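Local structure of putative DNA-binding protein (Ralstonia eutropha, 3HWU) at residues A52-P66 and V96-G110. The protein is of unknown function but carries a Plants and Prokaryotes Conserved (PCC) domain and may bind DNA. Residues are numbered along the deposited sequence; the frame is centred on the assembly and turned at random. Where two conformers were deposited one is given.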
loop_
_atom_site.group_PDB
_atom_site.type_symbol
_atom_site.label_atom_id
_atom_site.label_comp_id
_atom_site.label_asym_id
_atom_site.label_seq_id
_atom_site.Cartn_x
_atom_site.Cartn_y
_atom_site.Cartn_z
ATOM N N ALA A 52 8.607 15.033 -6.412
ATOM C CA ALA A 52 8.515 13.622 -6.724
ATOM C C ALA A 52 8.585 13.522 -8.244
ATOM O O ALA A 52 7.763 14.102 -8.941
ATOM C CB ALA A 52 7.241 13.019 -6.177
ATOM N N THR A 53 9.512 12.716 -8.734
ATOM C CA THR A 53 9.739 12.507 -10.170
ATOM C C THR A 53 9.459 11.058 -10.524
ATOM O O THR A 53 10.020 10.149 -9.929
ATOM C CB THR A 53 11.162 12.910 -10.570
ATOM O OG1 THR A 53 11.385 14.276 -10.204
ATOM C CG2 THR A 53 11.415 12.713 -12.066
ATOM N N PHE A 54 8.572 10.879 -11.497
ATOM C CA PHE A 54 8.184 9.594 -12.016
ATOM C C PHE A 54 8.720 9.436 -13.430
ATOM O O PHE A 54 9.058 10.410 -14.103
ATOM C CB PHE A 54 6.659 9.533 -12.027
ATOM C CG PHE A 54 6.070 9.667 -10.644
ATOM C CD1 PHE A 54 5.904 8.540 -9.856
ATOM C CD2 PHE A 54 5.753 10.911 -10.111
ATOM C CE1 PHE A 54 5.389 8.636 -8.602
ATOM C CE2 PHE A 54 5.234 10.993 -8.824
ATOM C CZ PHE A 54 5.070 9.843 -8.077
ATOM N N GLY A 55 8.728 8.206 -13.908
ATOM C CA GLY A 55 9.156 7.918 -15.265
ATOM C C GLY A 55 8.241 6.888 -15.900
ATOM O O GLY A 55 7.835 5.933 -15.227
ATOM N N PHE A 56 7.927 7.039 -17.195
ATOM C CA PHE A 56 7.179 6.051 -17.955
ATOM C C PHE A 56 8.141 5.553 -19.013
ATOM O O PHE A 56 8.599 6.294 -19.899
ATOM C CB PHE A 56 5.896 6.609 -18.567
ATOM C CG PHE A 56 4.974 5.551 -19.041
ATOM C CD1 PHE A 56 4.179 4.839 -18.159
ATOM C CD2 PHE A 56 4.882 5.244 -20.380
ATOM C CE1 PHE A 56 3.340 3.840 -18.613
ATOM C CE2 PHE A 56 4.027 4.257 -20.837
ATOM C CZ PHE A 56 3.268 3.555 -19.946
ATOM N N TYR A 57 8.462 4.271 -18.957
ATOM C CA TYR A 57 9.549 3.750 -19.775
ATOM C C TYR A 57 9.147 3.552 -21.232
ATOM O O TYR A 57 8.090 3.009 -21.528
ATOM C CB TYR A 57 10.035 2.424 -19.214
ATOM C CG TYR A 57 11.374 1.981 -19.770
ATOM C CD1 TYR A 57 12.537 2.655 -19.442
ATOM C CD2 TYR A 57 11.485 0.886 -20.608
ATOM C CE1 TYR A 57 13.764 2.256 -19.935
ATOM C CE2 TYR A 57 12.698 0.472 -21.097
ATOM C CZ TYR A 57 13.839 1.165 -20.768
ATOM O OH TYR A 57 15.070 0.719 -21.210
ATOM N N ASP A 58 10.052 3.978 -22.116
ATOM C CA ASP A 58 9.924 3.911 -23.574
ATOM C C ASP A 58 10.881 2.800 -24.030
ATOM O O ASP A 58 12.093 2.983 -23.994
ATOM C CB ASP A 58 10.323 5.278 -24.162
ATOM C CG ASP A 58 10.052 5.414 -25.663
ATOM O OD1 ASP A 58 10.165 4.403 -26.417
ATOM O OD2 ASP A 58 9.797 6.564 -26.070
ATOM N N PHE A 59 10.349 1.641 -24.411
ATOM C CA PHE A 59 11.215 0.501 -24.787
ATOM C C PHE A 59 11.956 0.744 -26.098
ATOM O O PHE A 59 13.082 0.281 -26.278
ATOM C CB PHE A 59 10.398 -0.802 -24.850
ATOM C CG PHE A 59 9.998 -1.299 -23.501
ATOM C CD1 PHE A 59 10.851 -2.136 -22.788
ATOM C CD2 PHE A 59 8.797 -0.921 -22.929
ATOM C CE1 PHE A 59 10.511 -2.563 -21.518
ATOM C CE2 PHE A 59 8.450 -1.343 -21.651
ATOM C CZ PHE A 59 9.303 -2.193 -20.951
ATOM N N GLY A 60 11.327 1.495 -27.001
ATOM C CA GLY A 60 11.928 1.820 -28.268
ATOM C C GLY A 60 13.192 2.627 -28.173
ATOM O O GLY A 60 14.158 2.353 -28.929
ATOM N N ARG A 61 13.212 3.651 -27.320
ATOM C CA ARG A 61 14.365 4.521 -27.249
ATOM C C ARG A 61 15.154 4.309 -25.940
ATOM O O ARG A 61 16.157 4.983 -25.699
ATOM C CB ARG A 61 13.994 5.994 -27.562
ATOM C CG ARG A 61 13.694 6.841 -26.379
ATOM C CD ARG A 61 12.964 8.160 -26.776
ATOM N NE ARG A 61 12.011 8.521 -25.727
ATOM C CZ ARG A 61 12.206 9.460 -24.813
ATOM N NH1 ARG A 61 13.304 10.192 -24.811
ATOM N NH2 ARG A 61 11.277 9.684 -23.902
ATOM N N LYS A 62 14.721 3.319 -25.149
ATOM C CA LYS A 62 15.442 2.843 -23.957
ATOM C C LYS A 62 15.626 3.933 -22.915
ATOM O O LYS A 62 16.709 4.150 -22.377
ATOM C CB LYS A 62 16.800 2.269 -24.342
ATOM C CG LYS A 62 16.710 0.946 -25.052
ATOM C CD LYS A 62 18.038 0.565 -25.706
ATOM C CE LYS A 62 18.110 1.160 -27.106
ATOM N NZ LYS A 62 19.440 1.052 -27.753
ATOM N N GLN A 63 14.550 4.644 -22.640
ATOM C CA GLN A 63 14.625 5.787 -21.742
ATOM C C GLN A 63 13.298 5.938 -21.027
ATOM O O GLN A 63 12.269 5.617 -21.591
ATOM C CB GLN A 63 14.868 7.092 -22.542
ATOM C CG GLN A 63 16.237 7.130 -23.208
ATOM C CD GLN A 63 16.411 8.267 -24.163
ATOM O OE1 GLN A 63 17.303 8.226 -25.019
ATOM N NE2 GLN A 63 15.592 9.300 -24.034
ATOM N N PHE A 64 13.345 6.439 -19.803
ATOM C CA PHE A 64 12.138 6.914 -19.101
ATOM C C PHE A 64 11.727 8.323 -19.571
ATOM O O PHE A 64 12.599 9.193 -19.715
ATOM C CB PHE A 64 12.362 6.945 -17.586
ATOM C CG PHE A 64 12.438 5.601 -16.934
ATOM C CD1 PHE A 64 11.302 4.898 -16.545
ATOM C CD2 PHE A 64 13.662 5.049 -16.645
ATOM C CE1 PHE A 64 11.394 3.664 -15.950
ATOM C CE2 PHE A 64 13.764 3.837 -16.049
ATOM C CZ PHE A 64 12.658 3.119 -15.705
ATOM N N ASP A 65 10.455 8.553 -19.879
ATOM C CA ASP A 65 9.928 9.905 -20.065
ATOM C C ASP A 65 9.589 10.361 -18.638
ATOM O O ASP A 65 8.775 9.695 -17.974
ATOM C CB ASP A 65 8.639 9.898 -20.875
ATOM C CG ASP A 65 8.096 11.306 -21.141
ATOM O OD1 ASP A 65 8.897 12.170 -21.532
ATOM O OD2 ASP A 65 6.889 11.585 -20.985
ATOM N N PRO A 66 10.208 11.452 -18.150
ATOM C CA PRO A 66 9.966 11.840 -16.768
ATOM C C PRO A 66 8.934 12.918 -16.567
ATOM O O PRO A 66 8.656 13.713 -17.459
ATOM C CB PRO A 66 11.311 12.408 -16.354
ATOM C CG PRO A 66 11.771 13.132 -17.655
ATOM C CD PRO A 66 11.242 12.306 -18.792
ATOM N N VAL A 96 0.762 10.296 -5.713
ATOM C CA VAL A 96 0.846 11.649 -5.132
ATOM C C VAL A 96 -0.400 12.440 -5.482
ATOM O O VAL A 96 -1.033 12.193 -6.515
ATOM C CB VAL A 96 2.131 12.415 -5.547
ATOM C CG1 VAL A 96 3.394 11.705 -5.011
ATOM C CG2 VAL A 96 2.244 12.613 -7.061
ATOM N N THR A 97 -0.739 13.383 -4.618
ATOM C CA THR A 97 -1.901 14.228 -4.806
ATOM C C THR A 97 -1.552 15.649 -4.342
ATOM O O THR A 97 -0.679 15.847 -3.483
ATOM C CB THR A 97 -3.119 13.730 -3.995
ATOM O OG1 THR A 97 -2.824 13.805 -2.596
ATOM C CG2 THR A 97 -3.504 12.277 -4.364
ATOM N N ASP A 98 -2.270 16.629 -4.882
ATOM C CA ASP A 98 -2.029 18.031 -4.536
ATOM C C ASP A 98 -3.312 18.665 -4.016
ATOM O O ASP A 98 -4.217 17.993 -3.543
ATOM C CB ASP A 98 -1.480 18.797 -5.743
ATOM C CG ASP A 98 -2.496 18.936 -6.868
ATOM O OD1 ASP A 98 -3.617 18.396 -6.739
ATOM O OD2 ASP A 98 -2.111 19.536 -7.923
ATOM N N GLY A 99 -3.401 19.994 -4.084
ATOM C CA GLY A 99 -4.579 20.674 -3.592
ATOM C C GLY A 99 -5.837 20.486 -4.424
ATOM O O GLY A 99 -6.900 20.904 -3.998
ATOM N N THR A 100 -5.737 19.829 -5.572
ATOM C CA THR A 100 -6.923 19.389 -6.312
ATOM C C THR A 100 -7.408 18.012 -5.832
ATOM O O THR A 100 -8.481 17.572 -6.239
ATOM C CB THR A 100 -6.659 19.234 -7.812
ATOM O OG1 THR A 100 -5.839 18.084 -8.071
ATOM C CG2 THR A 100 -6.067 20.489 -8.412
ATOM N N PHE A 101 -6.564 17.335 -5.055
ATOM C CA PHE A 101 -6.750 15.948 -4.600
ATOM C C PHE A 101 -6.685 14.902 -5.672
ATOM O O PHE A 101 -6.807 13.703 -5.415
ATOM C CB PHE A 101 -7.995 15.808 -3.724
ATOM C CG PHE A 101 -8.020 16.780 -2.574
ATOM C CD1 PHE A 101 -7.453 16.436 -1.370
ATOM C CD2 PHE A 101 -8.577 18.052 -2.700
ATOM C CE1 PHE A 101 -7.466 17.333 -0.323
ATOM C CE2 PHE A 101 -8.533 18.977 -1.654
ATOM C CZ PHE A 101 -8.005 18.592 -0.470
ATOM N N GLN A 102 -6.403 15.287 -6.903
ATOM C CA GLN A 102 -6.324 14.303 -7.993
ATOM C C GLN A 102 -5.013 13.532 -7.892
ATOM O O GLN A 102 -3.956 14.091 -7.531
ATOM C CB GLN A 102 -6.396 14.968 -9.359
ATOM C CG GLN A 102 -7.736 15.619 -9.615
ATOM C CD GLN A 102 -7.749 16.579 -10.806
ATOM O OE1 GLN A 102 -6.889 16.533 -11.702
ATOM N NE2 GLN A 102 -8.699 17.490 -10.781
ATOM N N GLY A 103 -5.096 12.235 -8.139
ATOM C CA GLY A 103 -3.917 11.369 -8.045
ATOM C C GLY A 103 -3.090 11.197 -9.287
ATOM O O GLY A 103 -3.617 11.165 -10.393
ATOM N N ALA A 104 -1.780 11.048 -9.085
ATOM C CA ALA A 104 -0.838 10.828 -10.172
ATOM C C ALA A 104 0.287 9.992 -9.634
ATOM O O ALA A 104 0.416 9.821 -8.410
ATOM C CB ALA A 104 -0.278 12.190 -10.680
ATOM N N GLY A 105 1.084 9.414 -10.524
ATOM C CA GLY A 105 2.256 8.702 -10.081
ATOM C C GLY A 105 2.676 7.611 -11.038
ATOM O O GLY A 105 2.567 7.782 -12.267
ATOM N N GLY A 106 3.183 6.519 -10.486
ATOM C CA GLY A 106 3.784 5.435 -11.236
ATOM C C GLY A 106 5.143 5.075 -10.696
ATOM O O GLY A 106 5.353 5.043 -9.466
ATOM N N HIS A 107 6.043 4.734 -11.609
ATOM C CA HIS A 107 7.415 4.339 -11.274
ATOM C C HIS A 107 8.224 5.552 -10.819
ATOM O O HIS A 107 8.359 6.520 -11.566
ATOM C CB HIS A 107 8.041 3.717 -12.536
ATOM C CG HIS A 107 9.467 3.321 -12.394
ATOM N ND1 HIS A 107 9.862 2.007 -12.320
ATOM C CD2 HIS A 107 10.593 4.064 -12.391
ATOM C CE1 HIS A 107 11.179 1.964 -12.204
ATOM N NE2 HIS A 107 11.647 3.200 -12.227
ATOM N N LEU A 108 8.771 5.485 -9.600
ATOM C CA LEU A 108 9.551 6.557 -9.044
ATOM C C LEU A 108 10.984 6.550 -9.554
ATOM O O LEU A 108 11.681 5.530 -9.493
ATOM C CB LEU A 108 9.565 6.499 -7.502
ATOM C CG LEU A 108 8.296 6.997 -6.825
ATOM C CD1 LEU A 108 8.207 6.438 -5.389
ATOM C CD2 LEU A 108 8.257 8.572 -6.812
ATOM N N LEU A 109 11.436 7.723 -9.999
ATOM C CA LEU A 109 12.873 7.954 -10.277
ATOM C C LEU A 109 13.549 8.618 -9.107
ATOM O O LEU A 109 14.728 8.404 -8.884
ATOM C CB LEU A 109 13.031 8.800 -11.525
ATOM C CG LEU A 109 12.467 8.170 -12.811
ATOM C CD1 LEU A 109 12.604 9.146 -13.997
ATOM C CD2 LEU A 109 13.134 6.827 -13.117
ATOM N N GLY A 110 12.855 9.435 -8.340
ATOM C CA GLY A 110 13.449 10.103 -7.176
ATOM C C GLY A 110 12.398 10.965 -6.495
ATOM O O GLY A 110 11.376 11.306 -7.099
HETATM O O HOH W 1 5.356 5.333 -14.300
#
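Phe54 lays one face of its ring over the backbone of Gly105, whose CA sits 3.6 Å from the ring centroid in a CH-pi contact. Glycine suits this place twice over: its backbone angles would press a CB on the preceding carbonyl O, and its bare CA lets the ring settle close. With CG anti to its carbonyl carbon (chi1 -61°), the phenyl reaches Val96 CG2 through CE2 and, through CE1, Leu108 CD2 at 3.4 Å; Phe101 of the second subunit packs on it too. On the other face of the sheet Phe64 and His107 form an offset stack, centroids 4.7 Å apart and planes 23° from parallel. Leu109 bridges the strands of the hairpin: its CD2 lies over the Phe64 face opposite Tyr57, while CD1 reaches Pro66 and the bare CA of Gly55. The backbones join antiparallel through a classic beta bulge, Leu109 and Gly110 both facing Thr53. Thr53 O accepts a 2.8 Å bond from Leu109 N, and Thr53 N donates to Gly110 O. A water links Gly55 O to His107 N. The chemistry thus divides into a buried apolar face and a partly exposed aromatic one, where Phe64 backs an imidazole that, with His91 and His93, might form a metal site, vacant here.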